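Local coordinates for protein putative creatinine amidohydrolase (Bacteroides fragilis, PDB 3LUB) that probably hydrolyses carbon-nitrogen bonds in linear amides, as a zinc-binding member of the creatininase superfamily, at residues A76-P79 / G80-E83; I116-H120 / G121-F125; D162-G165 / E166-S170; T225-K228 / G229-V233. All blocks are in the same frame, centred on the assembly; numbering follows the deposited sequence.

Interaction 1 (A76-P79 / G80-E83); sequences AHNP and GQRE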
ATOM      1  N   ALA F  76      -4.830 -16.557   9.052  1.00 16.80           N
ATOM      2  CA  ALA F  76      -5.670 -16.421   7.873  1.00 16.92           C
ATOM      3  C   ALA F  76      -6.760 -17.483   7.965  1.00 18.39           C
ATOM      4  O   ALA F  76      -6.459 -18.703   8.011  1.00 19.93           O
ATOM      5  CB  ALA F  76      -4.841 -16.655   6.609  1.00 17.58           C
ATOM      6  N   HIS F  77      -8.011 -17.029   7.895  1.00 19.36           N
ATOM      7  CA  HIS F  77      -9.186 -17.879   8.145  1.00 19.61           C
ATOM      8  C   HIS F  77     -10.147 -17.992   6.981  1.00 20.69           C
ATOM      9  O   HIS F  77      -9.999 -17.288   5.973  1.00 20.06           O
ATOM     10  CB  HIS F  77      -9.899 -17.380   9.399  1.00 20.41           C
ATOM     11  CG  HIS F  77      -9.071 -17.589  10.608  1.00 18.05           C
ATOM     12  ND1 HIS F  77      -8.729 -18.848  11.040  1.00 20.78           N
ATOM     13  CD2 HIS F  77      -8.385 -16.723  11.384  1.00 23.48           C
ATOM     14  CE1 HIS F  77      -7.926 -18.746  12.082  1.00 24.07           C
ATOM     15  NE2 HIS F  77      -7.699 -17.469  12.310  1.00 20.46           N
ATOM     16  N   ASN F  78     -11.104 -18.919   7.120  1.00 20.28           N
ATOM     17  CA  ASN F  78     -11.979 -19.277   6.024  1.00 20.95           C
ATOM     18  C   ASN F  78     -13.317 -18.587   6.094  1.00 21.95           C
ATOM     19  O   ASN F  78     -13.723 -18.082   7.146  1.00 21.92           O
ATOM     20  CB  ASN F  78     -12.245 -20.802   6.014  1.00 21.84           C
ATOM     21  CG  ASN F  78     -11.109 -21.596   5.457  1.00 22.85           C
ATOM     22  OD1 ASN F  78      -9.970 -21.170   5.509  1.00 26.14           O
ATOM     23  ND2 ASN F  78     -11.407 -22.785   4.952  1.00 20.17           N
ATOM     24  N   PRO F  79     -14.054 -18.642   4.977  1.00 23.31           N
ATOM     25  CA  PRO F  79     -15.429 -18.194   5.018  1.00 23.08           C
ATOM     26  C   PRO F  79     -16.251 -18.915   6.099  1.00 23.02           C
ATOM     27  O   PRO F  79     -16.113 -20.124   6.304  1.00 22.66           O
ATOM     28  CB  PRO F  79     -15.948 -18.532   3.614  1.00 23.99           C
ATOM     29  CG  PRO F  79     -14.719 -18.590   2.758  1.00 24.32           C
ATOM     30  CD  PRO F  79     -13.665 -19.150   3.642  1.00 22.25           C
ATOM     31  N   GLY F  80     -17.080 -18.152   6.798  1.00 21.97           N
ATOM     32  CA  GLY F  80     -17.860 -18.670   7.904  1.00 23.61           C
ATOM     33  C   GLY F  80     -17.169 -18.630   9.263  1.00 23.85           C
ATOM     34  O   GLY F  80     -17.855 -18.746  10.271  1.00 26.06           O
ATOM     35  N   GLN F  81     -15.846 -18.504   9.300  1.00 22.76           N
ATOM     36  CA  GLN F  81     -15.119 -18.436  10.575  1.00 23.74           C
ATOM     37  C   GLN F  81     -15.066 -17.042  11.163  1.00 24.61           C
ATOM     38  O   GLN F  81     -14.994 -16.895  12.377  1.00 24.86           O
ATOM     39  CB  GLN F  81     -13.668 -18.898  10.449  1.00 23.61           C
ATOM     40  CG  GLN F  81     -13.458 -20.408  10.238  1.00 23.90           C
ATOM     41  CD  GLN F  81     -12.002 -20.809  10.378  1.00 24.13           C
ATOM     42  OE1 GLN F  81     -11.169 -20.529   9.515  1.00 25.32           O
ATOM     43  NE2 GLN F  81     -11.688 -21.458  11.486  1.00 22.47           N
ATOM     44  N   ARG F  82     -15.019 -16.026  10.311  1.00 24.47           N
ATOM     45  CA  ARG F  82     -14.895 -14.658  10.773  1.00 26.42           C
ATOM     46  C   ARG F  82     -16.112 -14.231  11.632  1.00 26.22           C
ATOM     47  O   ARG F  82     -15.971 -13.459  12.577  1.00 27.28           O
ATOM     48  CB  ARG F  82     -14.711 -13.766   9.541  1.00 27.19           C
ATOM     49  CG  ARG F  82     -14.273 -12.342   9.808  1.00 29.88           C
ATOM     50  CD  ARG F  82     -14.059 -11.564   8.495  1.00 30.20           C
ATOM     51  NE  ARG F  82     -15.235 -11.538   7.609  1.00 34.73           N
ATOM     52  CZ  ARG F  82     -15.472 -10.590   6.687  1.00 36.71           C
ATOM     53  NH1 ARG F  82     -14.652  -9.567   6.505  1.00 31.31           N
ATOM     54  NH2 ARG F  82     -16.567 -10.646   5.940  1.00 39.36           N
ATOM     55  N   GLU F  83     -17.293 -14.757  11.309  1.00 26.81           N
ATOM     56  CA  GLU F  83     -18.509 -14.495  12.051  1.00 29.71           C
ATOM     57  C   GLU F  83     -18.567 -15.202  13.419  1.00 26.94           C
ATOM     58  O   GLU F  83     -19.410 -14.871  14.252  1.00 25.79           O
ATOM     59  CB  GLU F  83     -19.733 -14.888  11.209  1.00 32.64           C
ATOM     60  CG  GLU F  83     -19.963 -16.400  11.073  1.00 36.65           C
ATOM     61  CD  GLU F  83     -20.865 -16.774   9.892  1.00 40.04           C
ATOM     62  OE1 GLU F  83     -20.357 -16.836   8.743  1.00 55.43           O
ATOM     63  OE2 GLU F  83     -22.075 -17.017  10.112  1.00 50.78           O
TER
HETATM   64  O   HOH W   1      -8.702 -21.799   8.535  1.00 33.11           O

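Interaction 2 (I116-H120 / G121-F125); sequences ILSGH and GGNNF. With ZN (zinc ion), chain B.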
ATOM      1  N   ILE F 116       9.971 -20.160  10.863  1.00 17.13           N
ATOM      2  CA  ILE F 116       8.573 -19.916  11.201  1.00 17.69           C
ATOM      3  C   ILE F 116       7.905 -21.262  11.476  1.00 18.40           C
ATOM      4  O   ILE F 116       7.823 -22.088  10.583  1.00 17.72           O
ATOM      5  CB  ILE F 116       7.784 -19.169  10.070  1.00 18.57           C
ATOM      6  CG1 ILE F 116       8.490 -17.848   9.690  1.00 19.55           C
ATOM      7  CG2 ILE F 116       6.366 -18.906  10.535  1.00 12.55           C
ATOM      8  CD1 ILE F 116       8.094 -17.258   8.332  1.00 17.83           C
ATOM      9  N   LEU F 117       7.497 -21.492  12.733  1.00 17.59           N
ATOM     10  CA  LEU F 117       6.818 -22.728  13.099  1.00 17.14           C
ATOM     11  C   LEU F 117       5.323 -22.441  13.274  1.00 17.62           C
ATOM     12  O   LEU F 117       4.890 -21.875  14.286  1.00 17.45           O
ATOM     13  CB  LEU F 117       7.422 -23.338  14.381  1.00 16.58           C
ATOM     14  CG  LEU F 117       6.924 -24.735  14.796  1.00 18.46           C
ATOM     15  CD1 LEU F 117       7.166 -25.784  13.705  1.00 14.28           C
ATOM     16  CD2 LEU F 117       7.562 -25.174  16.104  1.00 16.13           C
ATOM     17  N   SER F 118       4.542 -22.818  12.269  1.00 18.14           N
ATOM     18  CA  SER F 118       3.138 -22.496  12.263  1.00 18.54           C
ATOM     19  C   SER F 118       2.313 -23.558  12.993  1.00 20.34           C
ATOM     20  O   SER F 118       2.564 -24.744  12.910  1.00 20.31           O
ATOM     21  CB  SER F 118       2.601 -22.298  10.828  1.00 16.74           C
ATOM     22  OG  SER F 118       1.245 -21.825  10.847  1.00 19.25           O
ATOM     23  N   GLY F 119       1.276 -23.083  13.682  1.00 21.35           N
ATOM     24  CA  GLY F 119       0.280 -23.931  14.308  1.00 20.36           C
ATOM     25  C   GLY F 119      -1.016 -23.940  13.550  1.00 19.94           C
ATOM     26  O   GLY F 119      -1.922 -24.658  13.931  1.00 21.28           O
ATOM     27  N   HIS F 120      -1.109 -23.169  12.472  1.00 19.62           N
ATOM     28  CA  HIS F 120      -2.359 -23.019  11.744  1.00 21.22           C
ATOM     29  C   HIS F 120      -2.167 -23.305  10.239  1.00 22.11           C
ATOM     30  O   HIS F 120      -1.396 -22.656   9.569  1.00 23.46           O
ATOM     31  CB  HIS F 120      -2.916 -21.625  12.025  1.00 18.81           C
ATOM     32  CG  HIS F 120      -4.139 -21.271  11.239  1.00 21.97           C
ATOM     33  ND1 HIS F 120      -5.292 -22.021  11.272  1.00 22.71           N
ATOM     34  CD2 HIS F 120      -4.389 -20.231  10.402  1.00 21.29           C
ATOM     35  CE1 HIS F 120      -6.197 -21.464  10.485  1.00 25.13           C
ATOM     36  NE2 HIS F 120      -5.669 -20.385   9.934  1.00 21.11           N
ATOM     37  N   GLY F 121      -2.866 -24.307   9.727  1.00 22.80           N
ATOM     38  CA  GLY F 121      -2.730 -24.711   8.326  1.00 22.85           C
ATOM     39  C   GLY F 121      -3.222 -23.691   7.299  1.00 23.37           C
ATOM     40  O   GLY F 121      -2.838 -23.752   6.144  1.00 24.76           O
ATOM     41  N   GLY F 122      -4.051 -22.743   7.740  1.00 23.67           N
ATOM     42  CA  GLY F 122      -4.491 -21.596   6.949  1.00 22.90           C
ATOM     43  C   GLY F 122      -3.407 -20.587   6.658  1.00 22.80           C
ATOM     44  O   GLY F 122      -3.546 -19.830   5.713  1.00 22.80           O
ATOM     45  N   ASN F 123      -2.329 -20.588   7.451  1.00 22.06           N
ATOM     46  CA  ASN F 123      -1.178 -19.743   7.183  1.00 21.63           C
ATOM     47  C   ASN F 123      -0.281 -20.326   6.075  1.00 22.13           C
ATOM     48  O   ASN F 123       0.011 -21.517   6.044  1.00 21.50           O
ATOM     49  CB  ASN F 123      -0.339 -19.520   8.452  1.00 19.91           C
ATOM     50  CG  ASN F 123      -1.116 -18.864   9.582  1.00 21.25           C
ATOM     51  OD1 ASN F 123      -2.088 -18.110   9.350  1.00 15.97           O
ATOM     52  ND2 ASN F 123      -0.677 -19.122  10.828  1.00 13.84           N
ATOM     53  N   ASN F 124       0.142 -19.455   5.172  1.00 21.29           N
ATOM     54  CA  ASN F 124       0.993 -19.799   4.031  1.00 22.29           C
ATOM     55  C   ASN F 124       2.065 -18.719   3.909  1.00 20.57           C
ATOM     56  O   ASN F 124       1.741 -17.557   3.798  1.00 21.05           O
ATOM     57  CB  ASN F 124       0.141 -19.873   2.756  1.00 23.84           C
ATOM     58  CG  ASN F 124      -0.828 -21.066   2.756  1.00 29.72           C
ATOM     59  OD1 ASN F 124      -0.392 -22.219   2.765  1.00 39.00           O
ATOM     60  ND2 ASN F 124      -2.143 -20.791   2.736  1.00 29.62           N
ATOM     61  N   PHE F 125       3.335 -19.119   3.976  1.00 20.09           N
ATOM     62  CA  PHE F 125       4.450 -18.210   4.063  1.00 19.15           C
ATOM     63  C   PHE F 125       5.409 -18.247   2.887  1.00 19.00           C
ATOM     64  O   PHE F 125       6.400 -17.525   2.905  1.00 19.47           O
ATOM     65  CB  PHE F 125       5.259 -18.496   5.353  1.00 20.84           C
ATOM     66  CG  PHE F 125       4.466 -18.301   6.601  1.00 20.17           C
ATOM     67  CD1 PHE F 125       4.196 -17.019   7.063  1.00 20.68           C
ATOM     68  CD2 PHE F 125       3.941 -19.387   7.293  1.00 16.70           C
ATOM     69  CE1 PHE F 125       3.404 -16.815   8.208  1.00 15.13           C
ATOM     70  CE2 PHE F 125       3.146 -19.183   8.435  1.00 17.08           C
ATOM     71  CZ  PHE F 125       2.889 -17.884   8.881  1.00 16.68           C
TER
HETATM   72 ZN    ZN B 301      -6.099 -23.354  12.970  1.00 34.65          ZN
HETATM   73  O   HOH W   2      -6.076 -25.751  13.554  1.00 27.58           O

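Interaction 3 (D162-G165 / E166-S170); sequences DHAG and ESETS. With ZN (zinc ion), chain C.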
ATOM      1  N   ASP F 162      -8.807 -32.838  11.172  1.00 31.57           N
ATOM      2  CA  ASP F 162      -8.262 -31.637  10.527  1.00 30.61           C
ATOM      3  C   ASP F 162      -8.186 -30.423  11.463  1.00 29.50           C
ATOM      4  O   ASP F 162      -7.277 -29.622  11.331  1.00 30.42           O
ATOM      5  CB  ASP F 162      -9.090 -31.242   9.288  1.00 31.66           C
ATOM      6  CG  ASP F 162      -9.022 -32.274   8.165  1.00 37.84           C
ATOM      7  OD1 ASP F 162      -7.950 -32.908   7.982  1.00 46.75           O
ATOM      8  OD2 ASP F 162     -10.051 -32.443   7.460  1.00 46.84           O
ATOM      9  N   HIS F 163      -9.136 -30.262  12.380  1.00 26.15           N
ATOM     10  CA  HIS F 163      -9.164 -29.062  13.213  1.00 23.75           C
ATOM     11  C   HIS F 163      -9.783 -29.351  14.576  1.00 22.19           C
ATOM     12  O   HIS F 163     -10.940 -29.749  14.650  1.00 20.72           O
ATOM     13  CB  HIS F 163      -9.928 -27.954  12.493  1.00 22.64           C
ATOM     14  CG  HIS F 163     -10.037 -26.701  13.286  1.00 22.43           C
ATOM     15  ND1 HIS F 163      -8.953 -25.893  13.547  1.00 22.55           N
ATOM     16  CD2 HIS F 163     -11.095 -26.119  13.892  1.00 25.21           C
ATOM     17  CE1 HIS F 163      -9.341 -24.867  14.278  1.00 23.55           C
ATOM     18  NE2 HIS F 163     -10.633 -24.973  14.498  1.00 18.73           N
ATOM     19  N   ALA F 164      -9.016 -29.133  15.648  1.00 21.20           N
ATOM     20  CA  ALA F 164      -9.521 -29.333  17.016  1.00 21.62           C
ATOM     21  C   ALA F 164      -9.932 -30.805  17.232  1.00 23.17           C
ATOM     22  O   ALA F 164     -10.851 -31.095  17.982  1.00 23.71           O
ATOM     23  CB  ALA F 164     -10.722 -28.414  17.299  1.00 18.76           C
ATOM     24  N   GLY F 165      -9.247 -31.707  16.557  1.00 23.39           N
ATOM     25  CA  GLY F 165      -9.608 -33.111  16.530  1.00 24.11           C
ATOM     26  C   GLY F 165      -8.798 -33.853  17.547  1.00 23.45           C
ATOM     27  O   GLY F 165      -8.403 -33.281  18.554  1.00 23.76           O
ATOM     28  N   GLU F 166      -8.530 -35.125  17.277  1.00 23.04           N
ATOM     29  CA  GLU F 166      -7.916 -35.982  18.267  1.00 22.78           C
ATOM     30  C   GLU F 166      -6.505 -35.582  18.531  1.00 22.05           C
ATOM     31  O   GLU F 166      -6.090 -35.550  19.671  1.00 23.29           O
ATOM     32  CB  GLU F 166      -7.993 -37.464  17.855  1.00 23.95           C
ATOM     33  CG  GLU F 166      -7.675 -38.441  19.010  1.00 25.86           C
ATOM     34  CD  GLU F 166      -7.751 -39.904  18.584  1.00 25.61           C
ATOM     35  OE1 GLU F 166      -8.727 -40.268  17.909  1.00 21.02           O
ATOM     36  OE2 GLU F 166      -6.829 -40.664  18.922  1.00 26.11           O
ATOM     37  N   SER F 167      -5.755 -35.283  17.482  1.00 22.73           N
ATOM     38  CA  SER F 167      -4.355 -34.938  17.598  1.00 22.80           C
ATOM     39  C   SER F 167      -4.108 -33.609  18.325  1.00 23.04           C
ATOM     40  O   SER F 167      -3.234 -33.527  19.213  1.00 24.72           O
ATOM     41  CB  SER F 167      -3.727 -34.882  16.196  1.00 22.68           C
ATOM     42  OG  SER F 167      -4.507 -34.079  15.321  1.00 26.65           O
ATOM     43  N   GLU F 168      -4.811 -32.554  17.906  1.00 23.35           N
ATOM     44  CA  GLU F 168      -4.652 -31.256  18.564  1.00 22.82           C
ATOM     45  C   GLU F 168      -5.119 -31.351  20.016  1.00 20.83           C
ATOM     46  O   GLU F 168      -4.522 -30.736  20.908  1.00 20.25           O
ATOM     47  CB  GLU F 168      -5.426 -30.141  17.843  1.00 23.10           C
ATOM     48  CG  GLU F 168      -4.584 -29.317  16.887  1.00 24.27           C
ATOM     49  CD  GLU F 168      -5.266 -28.055  16.374  1.00 25.37           C
ATOM     50  OE1 GLU F 168      -6.506 -28.060  16.211  1.00 20.54           O
ATOM     51  OE2 GLU F 168      -4.531 -27.068  16.069  1.00 25.44           O
ATOM     52  N   THR F 169      -6.223 -32.062  20.250  1.00 20.38           N
ATOM     53  CA  THR F 169      -6.726 -32.208  21.625  1.00 20.17           C
ATOM     54  C   THR F 169      -5.728 -32.967  22.490  1.00 20.52           C
ATOM     55  O   THR F 169      -5.470 -32.561  23.608  1.00 21.91           O
ATOM     56  CB  THR F 169      -8.091 -32.892  21.703  1.00 20.32           C
ATOM     57  OG1 THR F 169      -9.019 -32.187  20.868  1.00 18.43           O
ATOM     58  CG2 THR F 169      -8.592 -32.865  23.113  1.00 19.25           C
ATOM     59  N   SER F 170      -5.153 -34.043  21.964  1.00 20.47           N
ATOM     60  CA  SER F 170      -4.199 -34.854  22.720  1.00 20.74           C
ATOM     61  C   SER F 170      -2.989 -34.049  23.097  1.00 20.94           C
ATOM     62  O   SER F 170      -2.534 -34.139  24.222  1.00 21.09           O
ATOM     63  CB  SER F 170      -3.742 -36.114  21.943  1.00 20.63           C
ATOM     64  OG  SER F 170      -4.807 -37.027  21.752  1.00 22.31           O
TER
HETATM   65 ZN    ZN C 302      -5.577 -25.565  15.573  1.00 21.51          ZN
HETATM   66  O   HOH W   2      -6.076 -25.751  13.554  1.00 27.58           O
HETATM   67  O   HOH W   3      -6.656 -31.958  15.329  1.00 23.63           O

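Interaction 4 (T225-K228 / G229-V233); sequences TAEK and GERYV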
ATOM      1  N   THR F 225      -6.091 -38.370  24.415  1.00 22.09           N
ATOM      2  CA  THR F 225      -5.511 -38.534  25.741  1.00 21.79           C
ATOM      3  C   THR F 225      -4.175 -37.785  25.808  1.00 22.14           C
ATOM      4  O   THR F 225      -3.541 -37.586  24.787  1.00 21.43           O
ATOM      5  CB  THR F 225      -5.261 -40.048  26.090  1.00 23.64           C
ATOM      6  OG1 THR F 225      -4.155 -40.563  25.338  1.00 18.05           O
ATOM      7  CG2 THR F 225      -6.473 -40.903  25.814  1.00 20.34           C
ATOM      8  N   ALA F 226      -3.751 -37.385  27.012  1.00 21.64           N
ATOM      9  CA  ALA F 226      -2.451 -36.777  27.237  1.00 21.48           C
ATOM     10  C   ALA F 226      -1.294 -37.656  26.743  1.00 23.96           C
ATOM     11  O   ALA F 226      -0.308 -37.177  26.185  1.00 24.09           O
ATOM     12  CB  ALA F 226      -2.258 -36.459  28.755  1.00 19.03           C
ATOM     13  N   GLU F 227      -1.405 -38.956  26.963  1.00 25.91           N
ATOM     14  CA  GLU F 227      -0.369 -39.882  26.533  1.00 24.44           C
ATOM     15  C   GLU F 227      -0.228 -40.004  25.035  1.00 23.93           C
ATOM     16  O   GLU F 227       0.873 -40.088  24.528  1.00 23.14           O
ATOM     17  CB  GLU F 227      -0.649 -41.284  27.087  1.00 26.64           C
ATOM     18  CG  GLU F 227       0.445 -42.267  26.720  1.00 29.46           C
ATOM     19  CD  GLU F 227       0.268 -43.601  27.375  1.00 39.31           C
ATOM     20  OE1 GLU F 227       0.335 -43.673  28.627  1.00 41.79           O
ATOM     21  OE2 GLU F 227       0.062 -44.579  26.623  1.00 48.47           O
ATOM     22  N   LYS F 228      -1.339 -40.066  24.316  1.00 22.97           N
ATOM     23  CA  LYS F 228      -1.230 -40.013  22.859  1.00 23.80           C
ATOM     24  C   LYS F 228      -0.477 -38.757  22.397  1.00 23.05           C
ATOM     25  O   LYS F 228       0.337 -38.830  21.502  1.00 23.76           O
ATOM     26  CB  LYS F 228      -2.592 -40.072  22.192  1.00 23.69           C
ATOM     27  CG  LYS F 228      -3.293 -41.417  22.238  1.00 22.04           C
ATOM     28  CD  LYS F 228      -4.650 -41.276  21.610  1.00 23.58           C
ATOM     29  CE  LYS F 228      -5.336 -42.573  21.433  1.00 25.44           C
ATOM     30  NZ  LYS F 228      -6.784 -42.434  21.027  1.00 22.65           N
ATOM     31  N   GLY F 229      -0.740 -37.622  23.030  1.00 23.36           N
ATOM     32  CA  GLY F 229      -0.112 -36.340  22.671  1.00 22.91           C
ATOM     33  C   GLY F 229       1.372 -36.348  22.974  1.00 23.59           C
ATOM     34  O   GLY F 229       2.195 -35.908  22.169  1.00 23.38           O
ATOM     35  N   GLU F 230       1.706 -36.891  24.144  1.00 25.02           N
ATOM     36  CA  GLU F 230       3.102 -37.009  24.588  1.00 26.71           C
ATOM     37  C   GLU F 230       3.934 -37.809  23.622  1.00 25.43           C
ATOM     38  O   GLU F 230       5.083 -37.435  23.325  1.00 25.17           O
ATOM     39  CB  GLU F 230       3.164 -37.656  25.965  1.00 24.43           C
ATOM     40  CG  GLU F 230       4.565 -37.898  26.470  1.00 30.79           C
ATOM     41  CD  GLU F 230       4.563 -38.503  27.873  1.00 36.72           C
ATOM     42  OE1 GLU F 230       3.728 -39.407  28.154  1.00 46.01           O
ATOM     43  OE2 GLU F 230       5.384 -38.048  28.699  1.00 50.94           O
ATOM     44  N   ARG F 231       3.373 -38.916  23.140  1.00 25.08           N
ATOM     45  CA  ARG F 231       4.108 -39.796  22.236  1.00 26.52           C
ATOM     46  C   ARG F 231       4.326 -39.232  20.825  1.00 25.01           C
ATOM     47  O   ARG F 231       5.386 -39.418  20.231  1.00 25.61           O
ATOM     48  CB  ARG F 231       3.415 -41.159  22.171  1.00 29.21           C
ATOM     49  CG  ARG F 231       3.429 -41.799  23.523  1.00 33.57           C
ATOM     50  CD  ARG F 231       3.052 -43.227  23.498  1.00 43.26           C
ATOM     51  NE  ARG F 231       3.241 -43.790  24.829  1.00 47.60           N
ATOM     52  CZ  ARG F 231       2.897 -45.025  25.183  1.00 51.22           C
ATOM     53  NH1 ARG F 231       2.349 -45.872  24.301  1.00 40.86           N
ATOM     54  NH2 ARG F 231       3.109 -45.415  26.435  1.00 53.10           N
ATOM     55  N   TYR F 232       3.308 -38.576  20.300  1.00 23.21           N
ATOM     56  CA  TYR F 232       3.388 -37.881  19.034  1.00 22.50           C
ATOM     57  C   TYR F 232       4.403 -36.753  19.051  1.00 22.22           C
ATOM     58  O   TYR F 232       5.110 -36.574  18.068  1.00 24.36           O
ATOM     59  CB  TYR F 232       2.012 -37.343  18.657  1.00 22.78           C
ATOM     60  CG  TYR F 232       1.866 -36.671  17.298  1.00 25.00           C
ATOM     61  CD1 TYR F 232       2.403 -37.235  16.126  1.00 20.85           C
ATOM     62  CD2 TYR F 232       1.133 -35.498  17.177  1.00 22.96           C
ATOM     63  CE1 TYR F 232       2.233 -36.630  14.904  1.00 22.48           C
ATOM     64  CE2 TYR F 232       0.950 -34.898  15.949  1.00 23.41           C
ATOM     65  CZ  TYR F 232       1.511 -35.451  14.823  1.00 22.29           C
ATOM     66  OH  TYR F 232       1.333 -34.810  13.628  1.00 24.25           O
ATOM     67  N   VAL F 233       4.482 -35.963  20.126  1.00 22.89           N
ATOM     68  CA  VAL F 233       5.381 -34.796  20.091  1.00 22.15           C
ATOM     69  C   VAL F 233       6.818 -35.191  20.236  1.00 23.39           C
ATOM     70  O   VAL F 233       7.691 -34.479  19.735  1.00 23.53           O
ATOM     71  CB  VAL F 233       5.000 -33.629  21.088  1.00 24.61           C
ATOM     72  CG1 VAL F 233       3.559 -33.131  20.815  1.00 21.17           C
ATOM     73  CG2 VAL F 233       5.224 -33.999  22.559  1.00 22.30           C
TER

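Interaction 1 (A76-P79 / G80-E83)
A type II beta turn running from Asn78 to Gln81, in the long loop between strand 66-68 and helix 92-108, shows how one glutamine can close a turn twice. Gln81 N donates to Asn78 O (3.1 Å, 158° at the hydrogen), arriving from above the carbonyl plane. The side chain of Gln81 then folds back to the first residue of the turn, and its OE1 accepts from Asn78 N at 2.9 Å. This second bond lies in the amide carbonyl plane, on a lone pair, and is nearly straight. Pro79 and Gly80 form the bend; with phi at 88°, Gly80 adopts a conformation in which a CB would collide with Pro79 O. The torsions of Gln81 explain the reach: CG stands opposite the carbonyl carbon (chi1 -71°), and the chain beyond it is extended. OE1 also receives a weak, bent bond from His77 ND1 at 3.3 Å, at the edge of the imidazole, whose plane stands nearly perpendicular to the amide. A water donates a further bond to OE1, so this oxygen is gripped from several directions, while NE2 of Gln81 is bonded to the zinc ligand Glu32. The turn therefore belongs to the second shell of the dinuclear zinc site: Gln81 probably steadies Glu32, and the ring of His77 packs on that of His120. The loop also meets the second subunit, whose Arg130 NE bonds Asn78 OD1. The water held by Gln81 OE1 at 2.9 Å reaches that same Asn78 OD1 weakly, at 3.3 Å.

Interaction 2 (I116-H120 / G121-F125)
His120 and Asn123 are the ends of a type I beta turn that carries a zinc ligand off the tip of a central strand. Asn123 N closes the turn on His120 O at 3.1 Å, and Ser118 OG donates to that oxygen from the opposite face. From CB, which packs against Asn123 ND2, the His120 chain leaves with CG anti to its nitrogen (chi1 174°) and close to Gly121 N. ND1 binds the zinc ion at 2.3 Å, alongside Glu32, Asp43 and a water. CE1 lies 3.7 Å from Gly122 N, and NE2 is bonded to Ala76 O; zinc on ND1 and this bond together hold the ring's rotation. CD2 meets Asn123 OD1 at 3.3 Å in the ring plane, the amide turned 79° away; OD1 is hydrogen-bonded to Ala76 N and Gln95 NE2. Gly122 CA lies over one face in a CH-pi contact, 3.8 Å from the centroid. Asn123 ND2 bonds Gly29 O and, weakly, Ser118 OG. Ile116 CG2 sits over the Phe125 face, 4.0 Å from its centroid, with Ser118 CB at the ring's edge. Strand 113-118 runs between the parallel strands 23-28 and 140-145, and the turn leads into helix 126-135.

Interaction 3 (D162-G165 / E166-S170)
Gly165, Glu168 and Ala164 carry this contact, in which the first turn of a helix presents a zinc ligand and the loop before it holds that ligand in place. Gly165 is the N-cap of helix 166-175. Its carbonyl oxygen accepts twice from Thr169, from the backbone N at 3.0 Å and from OG1 at 2.6 Å, the two donors coming from opposite faces of the carbonyl plane. Gly165 N and Glu168 N both donate to a single water (2.9 Å to Gly165 N), which thereby satisfies an amide of the helix's open first turn.

Glu168 reaches back over the loop with its chain extended beyond CG (chi2 -169°). OE2 is the close ligand of the zinc ion, at 1.9 Å, with His34 and Asp43 as the other protein ligands. OE1, at a long 2.7 Å from the metal, accepts from Ala164 N at 2.8 Å, the donor lying nearly along the C-O axis. The zinc on one oxygen and the Ala164 N-H on the other would together restrict turning of the carboxylate. His163, just before, touches the metal site indirectly: its ND1 is 2.9 Å from the water that lies between the two zinc ions, and its NE2 is bonded to Pro33 O.

In the fold, the segment joins the loop after strand 140-145 to helix 166-175. Asp162 and His163 form a classic beta bulge opposite Val218, and Ser170 OG meets Thr225 N at the start of helix 226-249.

Interaction 4 (T225-K228 / G229-V233)
This is a local, one-turn contact at the N-terminal end of the long helix 226-249, where a capping threonine and an i to i+4 salt bridge between Glu227 and Arg231 lie in the same first turns. Thr225 occupies the N-cap position: its OG1 accepts from Lys228 N at 3.0 Å, almost straight, and so serves an amide that has no earlier turn to bond to. Regular helical bonds then take over, weakly from Gly229 N to Thr225 O and more firmly from Glu230 N to Ala226 O at 2.9 Å. Arg231 N and Tyr232 N follow, donating to Glu227 O and Lys228 O.

On the exposed face, Glu227 and Arg231 lie side by side and point the same way. Glu227 CG is anti to its N (chi1 -177°) while Arg231 CG is anti to its carbonyl carbon (chi1 -62°), which brings the two chains alongside. Their carboxylate and guanidinium planes are only 15° apart and stacked, with Glu227 OE2 above the centre of the guanidinium and 3.2 Å from Arg231 NH2. The Glu227 CG methylene lies 3.7 Å from Arg231 NE, and Arg231 CG lies 3.2 Å from the backbone Glu227 O. Lys228 and Tyr232 are directed elsewhere: Lys228 NZ forms salt bridges with Glu166 and Glu157, and Tyr232 OH bonds Val150 O while its ring meets Phe156 edge to face.

Because OE2 sits over the guanidinium face, no N-H points at it, and the attraction is chiefly electrostatic and little directional. The acid at Glu227, near the helix's amino end, would also probably interact favourably with the helix dipole.

Along the chain the four contacts come strictly in series; in space, interactions 1 to 3 line the dinuclear zinc site and interaction 4 backs interaction 3 from outside. Interactions 1 and 2, centres about 16 Å apart, touch directly, joining the loop after strand 66-68 to the end of strand 113-118; both also reach the second subunit. The centres of interactions 2 and 3 are likewise about 16 Å apart. His120 and Glu168 bind different zinc ions, and a shared water lies between these metals. Interaction 4, its centre about 11 Å from that of interaction 3, brings together the starts of helices 166-175 and 226-249. Loops and helices from distant parts of the chain thus converge on one two-zinc site.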